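Local coordinates for protein glycosyl hydrolase (Rhizobium leguminosarum bv. trifolii, PDB 5NDX) that probably hydrolyses O-glycosidic bonds, as a family 39 glycoside hydrolase orthologous to human alpha-L-iduronidase, at residues Arg298-Ala301 and Asn306-Phe309; Leu554-Gly559 and Tyr567-Ser572; Asn161-Cys166 and Ala197-Gly202; Arg80-Met85 and Leu90-Glu95. The protein carries 2 engineered substitutions. All blocks are in the same frame, centred on the assembly; numbering follows the deposited sequence.

Interaction 1 (Arg298-Ala301 and Asn306-Phe309). With 8U8 ((2~{R},3~{S},4~{S},5~{R},6~{S})-6-(4-methyl-2-oxidanylidene-chromen-7-yl)oxy-3,4,5-tris(oxidanyl)oxane-2-carboxylic acid), chain N.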
loop_
_atom_site.group_PDB
_atom_site.type_symbol
_atom_site.label_atom_id
_atom_site.label_comp_id
_atom_site.label_asym_id
_atom_site.label_seq_id
_atom_site.Cartn_x
_atom_site.Cartn_y
_atom_site.Cartn_z
ATOM N N ARG A 298 -6.292 -10.085 -16.916
ATOM C CA ARG A 298 -6.023 -9.696 -18.300
ATOM C C ARG A 298 -4.547 -9.668 -18.665
ATOM O O ARG A 298 -4.218 -9.709 -19.863
ATOM C CB ARG A 298 -6.632 -8.314 -18.603
ATOM C CG ARG A 298 -8.154 -8.291 -18.457
ATOM C CD ARG A 298 -8.799 -6.938 -18.843
ATOM N NE ARG A 298 -8.411 -6.607 -20.204
ATOM C CZ ARG A 298 -8.248 -5.393 -20.723
ATOM N NH1 ARG A 298 -8.498 -4.285 -20.051
ATOM N NH2 ARG A 298 -7.784 -5.280 -21.945
ATOM N N ILE A 299 -3.647 -9.537 -17.675
ATOM C CA ILE A 299 -2.236 -9.511 -17.977
ATOM C C ILE A 299 -1.512 -10.788 -17.468
ATOM O O ILE A 299 -0.847 -11.475 -18.253
ATOM C CB ILE A 299 -1.529 -8.226 -17.505
ATOM C CG1 ILE A 299 -2.206 -6.991 -18.105
ATOM C CG2 ILE A 299 -0.079 -8.222 -17.997
ATOM C CD1 ILE A 299 -1.565 -5.663 -17.698
ATOM N N ILE A 300 -1.657 -11.098 -16.186
ATOM C CA ILE A 300 -0.845 -12.114 -15.542
ATOM C C ILE A 300 -1.327 -13.505 -15.893
ATOM O O ILE A 300 -0.532 -14.303 -16.332
ATOM C CB ILE A 300 -0.806 -11.931 -14.033
ATOM C CG1 ILE A 300 -0.146 -10.589 -13.716
ATOM C CG2 ILE A 300 -0.056 -13.088 -13.363
ATOM C CD1 ILE A 300 -0.270 -10.165 -12.279
ATOM N N ALA A 301 -2.615 -13.785 -15.718
ATOM C CA ALA A 301 -3.136 -15.095 -15.981
ATOM C C ALA A 301 -2.888 -15.603 -17.411
ATOM O O ALA A 301 -2.428 -16.710 -17.549
ATOM C CB ALA A 301 -4.601 -15.190 -15.656
ATOM N N ASN A 306 5.025 -9.907 -18.504
ATOM C CA ASN A 306 5.600 -10.273 -17.214
ATOM C C ASN A 306 5.279 -9.165 -16.175
ATOM O O ASN A 306 6.172 -8.528 -15.615
ATOM C CB ASN A 306 7.122 -10.473 -17.408
ATOM C CG ASN A 306 7.814 -11.070 -16.216
ATOM O OD1 ASN A 306 7.178 -11.517 -15.276
ATOM N ND2 ASN A 306 9.136 -11.115 -16.271
ATOM N N PHE A 307 3.997 -8.961 -15.880
ATOM C CA PHE A 307 3.598 -7.829 -15.035
ATOM C C PHE A 307 3.963 -8.167 -13.594
ATOM O O PHE A 307 3.538 -9.169 -13.089
ATOM C CB PHE A 307 2.118 -7.481 -15.150
ATOM C CG PHE A 307 1.784 -6.189 -14.486
ATOM C CD1 PHE A 307 1.943 -4.979 -15.160
ATOM C CD2 PHE A 307 1.378 -6.170 -13.161
ATOM C CE1 PHE A 307 1.688 -3.785 -14.507
ATOM C CE2 PHE A 307 1.091 -4.983 -12.516
ATOM C CZ PHE A 307 1.255 -3.786 -13.198
ATOM N N THR A 308 4.748 -7.325 -12.943
ATOM C CA THR A 308 5.392 -7.686 -11.686
ATOM C C THR A 308 5.054 -6.837 -10.458
ATOM O O THR A 308 5.139 -7.356 -9.323
ATOM C CB THR A 308 6.933 -7.689 -11.925
ATOM O OG1 THR A 308 7.226 -8.695 -12.907
ATOM C CG2 THR A 308 7.716 -8.025 -10.685
ATOM N N PHE A 309 4.787 -5.546 -10.634
ATOM C CA PHE A 309 4.519 -4.678 -9.506
ATOM C C PHE A 309 3.622 -3.510 -9.915
ATOM O O PHE A 309 3.745 -2.969 -10.997
ATOM C CB PHE A 309 5.834 -4.186 -8.945
ATOM C CG PHE A 309 5.747 -3.439 -7.658
ATOM C CD1 PHE A 309 5.253 -4.034 -6.539
ATOM C CD2 PHE A 309 6.281 -2.181 -7.554
ATOM C CE1 PHE A 309 5.233 -3.378 -5.325
ATOM C CE2 PHE A 309 6.269 -1.495 -6.351
ATOM C CZ PHE A 309 5.711 -2.094 -5.231
HETATM C C15 8U8 N . 10.412 -2.578 -9.200
HETATM C C13 8U8 N . 10.327 -3.972 -9.238
HETATM C C14 8U8 N . 10.911 -4.676 -10.282
HETATM C C16 8U8 N . 10.896 -6.063 -10.281
HETATM O O9 8U8 N . 11.367 -6.668 -11.236
HETATM O O8 8U8 N . 10.244 -6.745 -9.300
HETATM C C11 8U8 N . 9.715 -6.080 -8.252
HETATM C C10 8U8 N . 9.172 -6.865 -7.266
HETATM C C12 8U8 N . 9.733 -4.694 -8.198
HETATM C C7 8U8 N . 9.176 -4.089 -7.070
HETATM C C8 8U8 N . 8.616 -4.881 -6.073
HETATM C C9 8U8 N . 8.615 -6.275 -6.152
HETATM O O2 8U8 N . 8.065 -7.009 -5.131
HETATM C C5 8U8 N . 8.455 -8.399 -4.975
HETATM O O1 8U8 N . 7.514 -9.057 -5.842
HETATM C C1 8U8 N . 7.490 -10.503 -5.852
HETATM C C6 8U8 N . 8.836 -11.099 -6.397
HETATM O O7 8U8 N . 9.538 -10.407 -7.161
HETATM O O6 8U8 N . 9.159 -12.220 -5.976
HETATM C C2 8U8 N . 7.205 -10.932 -4.416
HETATM O O5 8U8 N . 7.119 -12.385 -4.281
HETATM C C3 8U8 N . 8.284 -10.360 -3.468
HETATM O O4 8U8 N . 7.927 -10.709 -2.156
HETATM C C4 8U8 N . 8.300 -8.833 -3.559
HETATM O O3 8U8 N . 9.356 -8.270 -2.778
#
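Phe-307 of strand 307-310 receives two isoleucines of helix 282-300, Ile-299 and Ile-300. The residue before them, Arg-298, turns elsewhere and forms a salt bridge with Asp-240 of helix 235-252. Ile-299 brings its CG2 methyl to within 3.7 Å of Phe-307 CB. That branch stands anti to the backbone N while CG1 lies beside it (chi1 -56° for CG1), which turns CG2 to Phe-307; CD1 lies obliquely off the ring. Ile-300 comes next and offers CG1, 4.1 Å from Phe-307 CB and 4.0 Å from Phe-307 O. Branched aliphatic side chains suit a place where a helix must cover a strand without polar partners. The ring of Phe-307 meets that of His-295, and the side chain also touches Ile-261 and Asn-263. Strand 307-310 is the last of the eight parallel strands of the TIM barrel, and the helix is the one just before it in the chain. Beyond Phe-307 the strand reaches the bound coumarin glycoside: Thr-308 sets its CG2 methyl 3.2 Å from the coumarin ring oxygen O8, while its OG1 donates to Asn-306 O (2.9 Å). The C7-C8 side of the coumarin's benzo ring lies over one face of Phe-309, offset toward its rim, with the planes only about 25° apart and ligand C8 3.5 Å from Phe-309 CD1. With an alanine at Phe-309, C7 and C8 would probably lose the flat apolar surface they lie against. The chemistry implies that apolar packing seats the strand and the next two residues offer the coumarin a methyl and a ring face, while Lys-54 and Arg-23 supply hydrogen bonds.

Interaction 2 (Leu554-Gly559 and Tyr567-Ser572)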
loop_
_atom_site.group_PDB
_atom_site.type_symbol
_atom_site.label_atom_id
_atom_site.label_comp_id
_atom_site.label_asym_id
_atom_site.label_seq_id
_atom_site.Cartn_x
_atom_site.Cartn_y
_atom_site.Cartn_z
ATOM N N LEU A 554 1.315 2.460 19.235
ATOM C CA LEU A 554 1.908 1.141 19.407
ATOM C C LEU A 554 2.158 0.524 18.032
ATOM O O LEU A 554 1.301 0.640 17.103
ATOM C CB LEU A 554 0.976 0.237 20.210
ATOM C CG LEU A 554 0.882 0.380 21.725
ATOM C CD1 LEU A 554 0.434 1.777 22.107
ATOM C CD2 LEU A 554 -0.084 -0.634 22.338
ATOM N N PHE A 555 3.292 -0.149 17.899
ATOM C CA PHE A 555 3.703 -0.870 16.679
ATOM C C PHE A 555 4.340 -2.173 17.152
ATOM O O PHE A 555 5.060 -2.159 18.131
ATOM C CB PHE A 555 4.725 -0.035 15.898
ATOM C CG PHE A 555 5.239 -0.696 14.651
ATOM C CD1 PHE A 555 4.361 -0.998 13.576
ATOM C CD2 PHE A 555 6.628 -0.977 14.495
ATOM C CE1 PHE A 555 4.850 -1.550 12.373
ATOM C CE2 PHE A 555 7.119 -1.566 13.312
ATOM C CZ PHE A 555 6.226 -1.851 12.239
ATOM N N TRP A 556 4.063 -3.282 16.472
ATOM C CA TRP A 556 4.581 -4.585 16.843
ATOM C C TRP A 556 4.670 -5.451 15.613
ATOM O O TRP A 556 4.405 -4.972 14.513
ATOM C CB TRP A 556 3.736 -5.213 17.958
ATOM C CG TRP A 556 2.349 -5.542 17.636
ATOM C CD1 TRP A 556 1.870 -6.722 17.191
ATOM C CD2 TRP A 556 1.223 -4.687 17.813
ATOM N NE1 TRP A 556 0.511 -6.656 17.058
ATOM C CE2 TRP A 556 0.085 -5.416 17.434
ATOM C CE3 TRP A 556 1.073 -3.358 18.221
ATOM C CZ2 TRP A 556 -1.197 -4.865 17.429
ATOM C CZ3 TRP A 556 -0.231 -2.819 18.280
ATOM C CH2 TRP A 556 -1.343 -3.588 17.868
ATOM N N ALA A 557 5.047 -6.712 15.773
ATOM C CA ALA A 557 5.155 -7.661 14.675
ATOM C C ALA A 557 4.342 -8.875 15.043
ATOM O O ALA A 557 4.175 -9.166 16.221
ATOM C CB ALA A 557 6.654 -8.057 14.462
ATOM N N ALA A 558 3.810 -9.568 14.043
ATOM C CA ALA A 558 3.116 -10.845 14.231
ATOM C C ALA A 558 4.139 -11.904 14.718
ATOM O O ALA A 558 5.287 -11.869 14.310
ATOM C CB ALA A 558 2.482 -11.316 12.886
ATOM N N GLY A 559 3.703 -12.815 15.577
ATOM C CA GLY A 559 4.543 -13.874 16.093
ATOM C C GLY A 559 4.844 -14.889 15.018
ATOM O O GLY A 559 5.879 -15.561 15.059
ATOM N N TYR A 567 -5.601 -8.812 16.825
ATOM C CA TYR A 567 -4.897 -8.351 18.037
ATOM C C TYR A 567 -5.834 -7.519 18.903
ATOM O O TYR A 567 -6.722 -6.785 18.397
ATOM C CB TYR A 567 -3.616 -7.572 17.690
ATOM C CG TYR A 567 -2.680 -8.366 16.845
ATOM C CD1 TYR A 567 -1.777 -9.272 17.409
ATOM C CD2 TYR A 567 -2.758 -8.317 15.466
ATOM C CE1 TYR A 567 -0.953 -10.067 16.593
ATOM C CE2 TYR A 567 -1.940 -9.097 14.652
ATOM C CZ TYR A 567 -1.015 -9.975 15.227
ATOM O OH TYR A 567 -0.226 -10.749 14.385
ATOM N N ASP A 568 -5.671 -7.688 20.208
ATOM C CA ASP A 568 -6.233 -6.797 21.216
ATOM C C ASP A 568 -5.078 -6.069 21.879
ATOM O O ASP A 568 -3.970 -6.607 22.011
ATOM C CB ASP A 568 -6.915 -7.623 22.285
ATOM C CG ASP A 568 -8.137 -8.373 21.759
ATOM O OD1 ASP A 568 -8.791 -7.928 20.784
ATOM O OD2 ASP A 568 -8.417 -9.435 22.331
ATOM N N VAL A 569 -5.357 -4.853 22.292
ATOM C CA VAL A 569 -4.443 -4.041 23.043
ATOM C C VAL A 569 -5.050 -3.860 24.401
ATOM O O VAL A 569 -6.232 -3.494 24.509
ATOM C CB VAL A 569 -4.222 -2.677 22.405
ATOM C CG1 VAL A 569 -3.319 -1.833 23.295
ATOM C CG2 VAL A 569 -3.588 -2.839 21.045
ATOM N N LEU A 570 -4.253 -4.130 25.427
ATOM C CA LEU A 570 -4.678 -3.969 26.813
ATOM C C LEU A 570 -3.788 -3.005 27.582
ATOM O O LEU A 570 -2.661 -2.720 27.202
ATOM C CB LEU A 570 -4.686 -5.301 27.526
ATOM C CG LEU A 570 -5.562 -6.375 26.903
ATOM C CD1 LEU A 570 -4.704 -7.267 26.067
ATOM C CD2 LEU A 570 -6.179 -7.227 27.998
ATOM N N VAL A 571 -4.319 -2.542 28.695
ATOM C CA VAL A 571 -3.682 -1.561 29.514
ATOM C C VAL A 571 -3.813 -1.959 30.972
ATOM O O VAL A 571 -4.881 -2.391 31.422
ATOM C CB VAL A 571 -4.292 -0.186 29.269
ATOM C CG1 VAL A 571 -4.303 0.688 30.527
ATOM C CG2 VAL A 571 -3.511 0.499 28.162
ATOM N N SER A 572 -2.698 -1.814 31.673
ATOM C CA SER A 572 -2.606 -1.974 33.114
ATOM C C SER A 572 -2.188 -0.633 33.715
ATOM O O SER A 572 -1.392 0.132 33.133
ATOM C CB SER A 572 -1.568 -3.050 33.472
ATOM O OG SER A 572 -1.194 -2.957 34.839
HETATM O O HOH W 1 1.151 -12.833 16.741
#
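Trp-556 and Tyr-567 meet in a T-shaped stack inside a beta-sandwich whose three-strand and four-strand sheets follow the topology of a fibronectin type III domain. Strand 549-557 belongs to the first sheet and strand 566-572 to the second; the axes of segments 554-557 and 567-572 approach to 10.6 Å at 131°, a spacing that side chains must fill. The indole presents an edge to the phenol: NE1 sits 3.5 Å from Tyr-567 CD1, over one face of that ring and displaced toward its rim, and the planes stand 73° apart. Trp-556 reaches this place with CG between its backbone N and carbonyl carbon, the crowded position (chi1 65°), which sends the indole across the gap. Its six-membered half continues along the partner strand, CZ2 lying 3.6 Å from Tyr-567 CB and CH2 obliquely approaching Val-569 CG2. A tryptophan suits the site because one side chain reaches Tyr-567, Val-569 and Val-604 of the opposing sheet and also touches Leu-538 and Phe-591 of its own. Two residues before Trp-556, Leu-554 meets Val-569 tip to tip, with CD2 to CG1 at 3.6 Å, a compact aliphatic pair beside the aromatic one. At the other end Tyr-567 extends to the margin of the sandwich, where Ala-558 CB lies close to its OH. There a water accepts a hydrogen bond from Gly-559 N at 2.8 Å and lies, at the edge of the phenol ring, 3.4 Å from Tyr-567 OH, a weak bond.

Interaction 3 (Asn161-Cys166 and Ala197-Gly202)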
loop_
_atom_site.group_PDB
_atom_site.type_symbol
_atom_site.label_atom_id
_atom_site.label_comp_id
_atom_site.label_asym_id
_atom_site.label_seq_id
_atom_site.Cartn_x
_atom_site.Cartn_y
_atom_site.Cartn_z
ATOM N N ASN A 161 22.567 9.495 -20.567
ATOM C CA ASN A 161 23.845 9.514 -19.816
ATOM C C ASN A 161 23.619 9.353 -18.303
ATOM O O ASN A 161 24.423 8.752 -17.605
ATOM C CB ASN A 161 24.567 10.864 -19.966
ATOM C CG ASN A 161 25.097 11.135 -21.361
ATOM O OD1 ASN A 161 25.274 10.244 -22.199
ATOM N ND2 ASN A 161 25.391 12.393 -21.588
ATOM N N TYR A 162 22.590 10.032 -17.817
ATOM C CA TYR A 162 22.102 9.876 -16.441
ATOM C C TYR A 162 21.803 8.400 -16.107
ATOM O O TYR A 162 22.267 7.897 -15.072
ATOM C CB TYR A 162 20.907 10.814 -16.205
ATOM C CG TYR A 162 19.990 10.376 -15.085
ATOM C CD1 TYR A 162 20.307 10.627 -13.738
ATOM C CD2 TYR A 162 18.819 9.706 -15.369
ATOM C CE1 TYR A 162 19.464 10.213 -12.717
ATOM C CE2 TYR A 162 17.975 9.286 -14.363
ATOM C CZ TYR A 162 18.319 9.518 -13.040
ATOM O OH TYR A 162 17.454 9.083 -12.086
ATOM N N TYR A 163 21.086 7.708 -16.994
ATOM C CA TYR A 163 20.809 6.252 -16.845
ATOM C C TYR A 163 22.119 5.453 -16.757
ATOM O O TYR A 163 22.334 4.638 -15.837
ATOM C CB TYR A 163 19.907 5.718 -17.986
ATOM C CG TYR A 163 19.447 4.321 -17.709
ATOM C CD1 TYR A 163 18.340 4.091 -16.886
ATOM C CD2 TYR A 163 20.178 3.236 -18.135
ATOM C CE1 TYR A 163 17.957 2.814 -16.534
ATOM C CE2 TYR A 163 19.814 1.960 -17.803
ATOM C CZ TYR A 163 18.688 1.743 -16.991
ATOM O OH TYR A 163 18.317 0.468 -16.617
ATOM N N ASP A 164 23.030 5.743 -17.689
ATOM C CA ASP A 164 24.365 5.124 -17.723
ATOM C C ASP A 164 25.099 5.268 -16.419
ATOM O O ASP A 164 25.736 4.341 -15.965
ATOM C CB ASP A 164 25.232 5.755 -18.832
ATOM C CG ASP A 164 24.734 5.445 -20.229
ATOM O OD1 ASP A 164 24.146 4.372 -20.421
ATOM O OD2 ASP A 164 24.953 6.273 -21.155
ATOM N N ALA A 165 25.010 6.460 -15.846
ATOM C CA ALA A 165 25.693 6.806 -14.594
ATOM C C ALA A 165 25.071 6.077 -13.401
ATOM O O ALA A 165 25.800 5.568 -12.522
ATOM C CB ALA A 165 25.626 8.314 -14.384
ATOM N N CYS A 166 23.725 6.050 -13.360
ATOM C CA CYS A 166 23.019 5.216 -12.366
ATOM C C CYS A 166 23.501 3.769 -12.408
ATOM O O CYS A 166 23.846 3.224 -11.377
ATOM C CB CYS A 166 21.501 5.233 -12.593
ATOM S SG CYS A 166 20.787 6.827 -12.264
ATOM N N ALA A 197 15.352 2.279 -26.788
ATOM C CA ALA A 197 16.352 2.225 -27.875
ATOM C C ALA A 197 17.763 2.148 -27.291
ATOM O O ALA A 197 18.531 1.248 -27.625
ATOM C CB ALA A 197 16.217 3.433 -28.810
ATOM N N HIS A 198 18.061 3.050 -26.359
ATOM C CA HIS A 198 19.360 3.041 -25.683
ATOM C C HIS A 198 19.706 1.747 -24.987
ATOM O O HIS A 198 20.855 1.299 -25.050
ATOM C CB HIS A 198 19.428 4.188 -24.690
ATOM C CG HIS A 198 20.790 4.424 -24.141
ATOM N ND1 HIS A 198 21.116 4.139 -22.839
ATOM C CD2 HIS A 198 21.916 4.920 -24.713
ATOM C CE1 HIS A 198 22.383 4.432 -22.633
ATOM N NE2 HIS A 198 22.894 4.910 -23.753
ATOM N N CYS A 199 18.746 1.141 -24.295
ATOM C CA CYS A 199 19.009 -0.118 -23.568
ATOM C C CYS A 199 18.995 -1.347 -24.473
ATOM O O CYS A 199 19.521 -2.377 -24.102
ATOM C CB CYS A 199 17.996 -0.309 -22.413
ATOM S SG CYS A 199 18.262 0.859 -21.050
ATOM N N ASP A 200 18.384 -1.242 -25.644
ATOM C CA ASP A 200 18.339 -2.339 -26.596
ATOM C C ASP A 200 19.618 -2.454 -27.475
ATOM O O ASP A 200 20.377 -3.373 -27.318
ATOM C CB ASP A 200 17.113 -2.185 -27.482
ATOM C CG ASP A 200 16.922 -3.349 -28.417
ATOM O OD1 ASP A 200 17.413 -4.445 -28.155
ATOM O OD2 ASP A 200 16.222 -3.184 -29.397
ATOM N N SER A 201 19.793 -1.551 -28.435
ATOM C CA SER A 201 21.061 -1.346 -29.139
ATOM C C SER A 201 21.599 -0.222 -28.277
ATOM O O SER A 201 21.151 -0.099 -27.147
ATOM C CB SER A 201 20.781 -0.929 -30.572
ATOM O OG SER A 201 19.666 -0.052 -30.618
ATOM N N GLY A 202 22.509 0.613 -28.729
ATOM C CA GLY A 202 22.903 1.732 -27.862
ATOM C C GLY A 202 24.054 1.327 -26.965
ATOM O O GLY A 202 24.222 0.149 -26.645
#
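Cys-199 brings its sulfur to the ring of Tyr-163 in a sulfur-aromatic contact, SG lying 3.8 Å from CE2. The approach is oblique: SG is 4.4 Å from the ring centroid and 35° off the normal. A cysteine suits this buried interface, its small polarisable sulfur able to sit close against an aromatic ring. CG of Tyr-163 points anti to the backbone N (chi1 -170°), which carries the ring toward the other helix, and its hydroxyl is held beyond the contact by the carbonyl of Arg-213. Alongside, the carboxylate of Asp-164 and the ring of His-198 cross with their planes 46° apart, although their closest approach is too short to be trusted. Helices 155-171 and 190-200 are successive outer helices of the TIM barrel, and strand 179-184 runs between them in sequence; Tyr-163 also packs on Met-179 of that strand. A leucine in place of Asp-164 would probably leave Cys-205 N without its acceptor and let the loop after the second helix shift. That loop is what positions the polar pair: the aspartate suits its place by accepting from Cys-205 N through OD2, and His-198 NE2 has a weak bond to Thr-203 O.

Interaction 4 (Arg80-Met85 and Leu90-Glu95)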
loop_
_atom_site.group_PDB
_atom_site.type_symbol
_atom_site.label_atom_id
_atom_site.label_comp_id
_atom_site.label_asym_id
_atom_site.label_seq_id
_atom_site.Cartn_x
_atom_site.Cartn_y
_atom_site.Cartn_z
ATOM N N ARG A 80 18.320 9.487 8.423
ATOM C CA ARG A 80 17.109 9.497 9.210
ATOM C C ARG A 80 15.913 9.001 8.402
ATOM O O ARG A 80 15.113 8.265 8.915
ATOM C CB ARG A 80 16.824 10.900 9.765
ATOM C CG ARG A 80 17.799 11.241 10.905
ATOM C CD ARG A 80 17.775 12.714 11.315
ATOM N NE ARG A 80 16.406 13.201 11.590
ATOM C CZ ARG A 80 16.023 14.490 11.630
ATOM N NH1 ARG A 80 16.883 15.493 11.415
ATOM N NH2 ARG A 80 14.756 14.790 11.888
ATOM N N ALA A 81 15.846 9.382 7.139
ATOM C CA ALA A 81 14.736 9.045 6.276
ATOM C C ALA A 81 14.711 7.540 5.955
ATOM O O ALA A 81 13.662 6.902 6.054
ATOM C CB ALA A 81 14.809 9.849 4.992
ATOM N N LEU A 82 15.859 6.987 5.583
ATOM C CA LEU A 82 15.965 5.548 5.359
ATOM C C LEU A 82 15.818 4.767 6.639
ATOM O O LEU A 82 15.175 3.703 6.623
ATOM C CB LEU A 82 17.237 5.170 4.629
ATOM C CG LEU A 82 17.353 5.828 3.243
ATOM C CD1 LEU A 82 18.683 5.503 2.596
ATOM C CD2 LEU A 82 16.202 5.403 2.341
ATOM N N ASP A 83 16.371 5.263 7.750
ATOM C CA ASP A 83 16.258 4.529 9.005
ATOM C C ASP A 83 14.790 4.353 9.420
ATOM O O ASP A 83 14.429 3.300 9.916
ATOM C CB ASP A 83 16.974 5.229 10.155
ATOM C CG ASP A 83 18.478 5.075 10.125
ATOM O OD1 ASP A 83 19.070 4.308 9.338
ATOM O OD2 ASP A 83 19.074 5.808 10.905
ATOM N N VAL A 84 13.951 5.376 9.255
ATOM C CA VAL A 84 12.533 5.200 9.607
ATOM C C VAL A 84 11.828 4.164 8.766
ATOM O O VAL A 84 10.942 3.509 9.282
ATOM C CB VAL A 84 11.544 6.441 9.534
ATOM C CG1 VAL A 84 11.477 7.097 10.838
ATOM C CG2 VAL A 84 11.720 7.366 8.376
ATOM N N MET A 85 12.157 4.079 7.484
ATOM C CA MET A 85 11.599 3.014 6.659
ATOM C C MET A 85 12.006 1.635 7.177
ATOM O O MET A 85 11.140 0.825 7.479
ATOM C CB MET A 85 12.035 3.130 5.218
ATOM C CG MET A 85 11.614 4.406 4.518
ATOM S SD MET A 85 11.927 4.089 2.771
ATOM C CE MET A 85 11.913 5.772 2.285
ATOM N N LEU A 90 9.872 -1.522 6.062
ATOM C CA LEU A 90 9.586 -1.048 4.729
ATOM C C LEU A 90 10.913 -0.939 3.980
ATOM O O LEU A 90 11.948 -0.712 4.590
ATOM C CB LEU A 90 8.866 0.268 4.811
ATOM C CG LEU A 90 7.467 0.091 5.447
ATOM C CD1 LEU A 90 6.911 1.420 5.896
ATOM C CD2 LEU A 90 6.495 -0.620 4.501
ATOM N N LYS A 91 10.856 -1.116 2.670
ATOM C CA LYS A 91 11.999 -1.009 1.797
ATOM C C LYS A 91 11.810 0.104 0.819
ATOM O O LYS A 91 10.727 0.287 0.311
ATOM C CB LYS A 91 12.162 -2.311 1.020
ATOM C CG LYS A 91 12.382 -3.511 1.963
ATOM C CD LYS A 91 12.281 -4.823 1.270
ATOM C CE LYS A 91 12.377 -6.008 2.253
ATOM N NZ LYS A 91 13.713 -5.984 2.863
ATOM N N PRO A 92 12.889 0.816 0.473
ATOM C CA PRO A 92 12.702 1.819 -0.547
ATOM C C PRO A 92 12.623 1.253 -1.977
ATOM O O PRO A 92 13.399 0.372 -2.377
ATOM C CB PRO A 92 13.930 2.708 -0.366
ATOM C CG PRO A 92 14.937 1.813 0.206
ATOM C CD PRO A 92 14.177 0.986 1.171
ATOM N N PHE A 93 11.670 1.784 -2.725
ATOM C CA PHE A 93 11.659 1.692 -4.173
ATOM C C PHE A 93 12.333 3.020 -4.519
ATOM O O PHE A 93 11.690 4.062 -4.550
ATOM C CB PHE A 93 10.219 1.554 -4.684
ATOM C CG PHE A 93 10.071 1.355 -6.163
ATOM C CD1 PHE A 93 11.149 1.189 -7.017
ATOM C CD2 PHE A 93 8.785 1.353 -6.716
ATOM C CE1 PHE A 93 10.964 1.033 -8.386
ATOM C CE2 PHE A 93 8.602 1.207 -8.079
ATOM C CZ PHE A 93 9.691 1.015 -8.918
ATOM N N PHE A 94 13.669 2.944 -4.645
ATOM C CA PHE A 94 14.587 4.070 -4.492
ATOM C C PHE A 94 14.774 4.737 -5.850
ATOM O O PHE A 94 15.495 4.211 -6.705
ATOM C CB PHE A 94 15.955 3.554 -3.971
ATOM C CG PHE A 94 16.839 4.609 -3.359
ATOM C CD1 PHE A 94 17.244 5.728 -4.075
ATOM C CD2 PHE A 94 17.307 4.466 -2.070
ATOM C CE1 PHE A 94 18.052 6.694 -3.485
ATOM C CE2 PHE A 94 18.119 5.431 -1.485
ATOM C CZ PHE A 94 18.498 6.534 -2.198
ATOM N N GLU A 95 14.123 5.871 -6.041
ATOM C CA GLU A 95 14.305 6.654 -7.240
ATOM C C GLU A 95 15.590 7.440 -7.070
ATOM O O GLU A 95 15.754 8.171 -6.065
ATOM C CB GLU A 95 13.155 7.632 -7.476
ATOM C CG GLU A 95 11.800 6.941 -7.553
ATOM C CD GLU A 95 10.666 7.953 -7.569
ATOM O OE1 GLU A 95 10.274 8.428 -6.464
ATOM O OE2 GLU A 95 10.227 8.293 -8.694
#
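Leu-90 N donates to Met-85 O at 3.0 Å, a fairly straight bond with an angle of 156° at the hydrogen. This bond ties the last turn of helix 76-87 to the approach of strand 91-95, and Leu-90 CB settles 3.5 Å from the same Met-85 O. The side chain of Leu-90 goes on to Leu-42 and Ile-45 of helix 36-45, apolar packing that suits leucine. Met-85 spans the gap between helix and strand: beyond CG its chain is extended (chi2 -167°), which takes SD to 4.0 Å from Pro-92 CB, the two side chains crossing at a slant. A flexible, unbranched thioether fits here, for it also slips onto Leu-56 and Val-58 of the neighbouring strand. The axes of helix segment 80-85 and strand 91-95 lie 8.6 Å apart at closest, at 128°, the usual layering of a TIM barrel, with the helix covering the outside of the parallel strands. Pro-92, directed at the helix, has no N-H to give, and Lys-91 and Phe-93 on either side of it pair their backbones with strand 55-58. One turn earlier in the helix, Leu-82 touches Phe-94 with CD1 at the edge of the ring, 4.1 Å from CE2, the side chains crossing at about a right angle. Leu-82 CD2 lies more loosely against Pro-92 CG, at 4.4 Å. Phe-93, the residue between Pro-92 and Phe-94, turns away from the helix and touches a bound coumarin glycoside.

In the fold
Along the chain the contacts follow one another without overlap: interaction 4, then 3, then 1, then 2. The first three belong to the TIM barrel. Interactions 1 and 4 use strands of the same eight-stranded parallel sheet; their centres are 26 Å apart, yet Phe-309 CE2 packs 3.8 Å from Phe-93 CD2, bringing two ligand-pocket residues together. Interaction 3 joins two outer helices, its nearest atoms about 6 Å from interaction 4. Interaction 2 lies in the C-terminal beta-sandwich, its centre 48 Å from that of interaction 3 but its nearest atoms about 7 Å from interaction 4, close against the barrel. Interactions 2 and 3 are thus packing away from the pocket that 1 and 4 help line.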